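Epidermin decarboxylase (Staphylococcus epidermidis, PDB 1G63) catalyses the FMN-dependent oxidative decarboxylation of the C-terminal cysteine of the epidermin precursor, forming a carbon-carbon double bond in this peptide antibiotic. Local coordinates at residues V23-H28 with N167-V172. Residues are numbered along the deposited sequence; the frame is centred on the assembly and turned at random.
Sequences VELKQH and NVLNFV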
# COMPACT_ATOMS: atom_id res chain seq x y z
N VAL B 23 25.91 9.14 25.89
CA VAL B 23 27.06 10.02 25.81
C VAL B 23 27.89 9.98 27.09
O VAL B 23 29.13 10.04 27.06
CB VAL B 23 26.62 11.48 25.51
CG1 VAL B 23 25.56 11.91 26.50
CG2 VAL B 23 27.83 12.41 25.55
N GLU B 24 27.21 9.88 28.23
CA GLU B 24 27.87 9.82 29.52
C GLU B 24 28.67 8.53 29.68
O GLU B 24 29.84 8.55 30.06
CB GLU B 24 26.82 9.92 30.63
CG GLU B 24 27.40 10.29 31.99
CD GLU B 24 27.67 11.77 32.12
OE1 GLU B 24 28.31 12.17 33.11
OE2 GLU B 24 27.22 12.54 31.24
N LEU B 25 28.03 7.40 29.38
CA LEU B 25 28.66 6.09 29.49
C LEU B 25 29.77 5.86 28.46
O LEU B 25 30.65 5.03 28.67
CB LEU B 25 27.61 4.99 29.35
CG LEU B 25 26.57 4.91 30.47
CD1 LEU B 25 25.47 3.93 30.10
CD2 LEU B 25 27.25 4.50 31.76
N LYS B 26 29.72 6.59 27.35
CA LYS B 26 30.73 6.45 26.30
C LYS B 26 32.11 6.81 26.82
O LYS B 26 33.12 6.51 26.18
CB LYS B 26 30.40 7.35 25.11
CG LYS B 26 29.36 6.78 24.16
CD LYS B 26 29.94 6.60 22.77
CE LYS B 26 31.14 5.69 22.77
NZ LYS B 26 31.75 5.57 21.42
N GLN B 27 32.15 7.47 27.97
CA GLN B 27 33.41 7.88 28.55
C GLN B 27 34.05 6.84 29.46
O GLN B 27 35.23 6.96 29.80
CB GLN B 27 33.22 9.18 29.34
CG GLN B 27 32.66 10.31 28.51
CD GLN B 27 32.52 11.59 29.31
OE1 GLN B 27 31.82 11.62 30.33
NE2 GLN B 27 33.17 12.65 28.85
N HIS B 28 33.29 5.83 29.85
CA HIS B 28 33.84 4.80 30.73
C HIS B 28 33.95 3.42 30.09
O HIS B 28 34.67 2.56 30.59
CB HIS B 28 32.99 4.69 32.01
CG HIS B 28 32.82 5.99 32.74
ND1 HIS B 28 32.03 7.01 32.27
CD2 HIS B 28 33.33 6.42 33.92
CE1 HIS B 28 32.06 8.02 33.12
NE2 HIS B 28 32.84 7.68 34.14
N ASN B 167 25.21 6.43 39.83
CA ASN B 167 24.49 5.30 40.39
C ASN B 167 24.65 4.03 39.53
O ASN B 167 24.96 2.96 40.06
CB ASN B 167 23.00 5.63 40.55
CG ASN B 167 22.72 6.61 41.69
OD1 ASN B 167 21.62 7.16 41.78
ND2 ASN B 167 23.70 6.82 42.56
N VAL B 168 24.45 4.13 38.22
CA VAL B 168 24.58 2.94 37.39
C VAL B 168 26.04 2.52 37.25
O VAL B 168 26.34 1.34 37.05
CB VAL B 168 23.91 3.10 35.98
CG1 VAL B 168 22.71 4.02 36.07
CG2 VAL B 168 24.88 3.60 34.96
N LEU B 169 26.96 3.47 37.37
CA LEU B 169 28.38 3.15 37.28
C LEU B 169 28.79 2.31 38.49
O LEU B 169 29.50 1.33 38.36
CB LEU B 169 29.20 4.43 37.23
CG LEU B 169 29.80 4.85 35.89
CD1 LEU B 169 28.94 4.36 34.75
CD2 LEU B 169 29.96 6.36 35.86
N ASN B 170 28.32 2.71 39.67
CA ASN B 170 28.64 2.01 40.90
C ASN B 170 27.96 0.64 41.00
O ASN B 170 28.55 -0.32 41.51
CB ASN B 170 28.23 2.85 42.12
CG ASN B 170 28.63 2.21 43.44
OD1 ASN B 170 29.82 2.15 43.77
ND2 ASN B 170 27.66 1.72 44.19
N PHE B 171 26.73 0.55 40.52
CA PHE B 171 25.97 -0.69 40.57
C PHE B 171 26.53 -1.70 39.59
O PHE B 171 26.51 -2.90 39.84
CB PHE B 171 24.50 -0.43 40.23
CG PHE B 171 23.61 -1.63 40.43
CD1 PHE B 171 23.29 -2.07 41.70
CD2 PHE B 171 23.12 -2.33 39.33
CE1 PHE B 171 22.47 -3.19 41.90
CE2 PHE B 171 22.29 -3.45 39.51
CZ PHE B 171 21.97 -3.88 40.80
N VAL B 172 27.06 -1.20 38.48
CA VAL B 172 27.60 -2.05 37.44
C VAL B 172 29.08 -2.44 37.61
O VAL B 172 29.47 -3.53 37.23
CB VAL B 172 27.39 -1.40 36.04
CG1 VAL B 172 28.23 -2.10 34.97
CG2 VAL B 172 25.91 -1.48 35.68
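Leu-169 meets two residues of segment 23-28 at once, one with each methyl of its forked end: CD1 goes to Leu-25 and CD2 to His-28. The apolar part of the contact centres on Leu-25 CD2, which lies 3.4 Å from Leu-169 CD1 and 4.1 Å from Val-168 CG2. The two leucines run past each other in opposite directions, whereas Val-168 meets Leu-25 at about a right angle. With chi1 at -66°, Leu-25 has CG beside its backbone N, and from there CD2, not CD1, projects toward helix 165-172. Ile-165, one turn earlier on that helix, also touches Leu-25.

The second kind of interaction is a CH-pi contact. Leu-169 CD2 sits over one face of the His-28 imidazole, 3.8 Å from the ring centroid and 18° off the ring normal. Leu-169 CD2 is displaced from the ring centre toward the rim, nearest His-28 NE2 at 3.6 Å, and the two side chains cross at about a right angle. At the ring edge, His-28 ND1 donates a weak hydrogen bond of 3.5 Å to Glu-24 O, which lies in the ring plane; the N-H...O angle of 139° shows how bent it is. This bond can bias the ring rotation but hardly fix it.

In the fold, the C-terminal helix 165-172 leans here against the end of helix 18-25 and the turn after it, on one side of the Rossmann-like parallel sheet. Val-168 also rests on Phe-113 of strand 110-114, and Leu-169 on Phe-29, while a backbone hydrogen bond ties His-28 to Tyr-2.

No hydrogen bond or salt bridge joins the two segments, and they bury only 162 Å² between them. Cohesion across this small interface therefore probably comes from burial of apolar groups and van der Waals contact between methyls, with one methyl laid over an imidazole face.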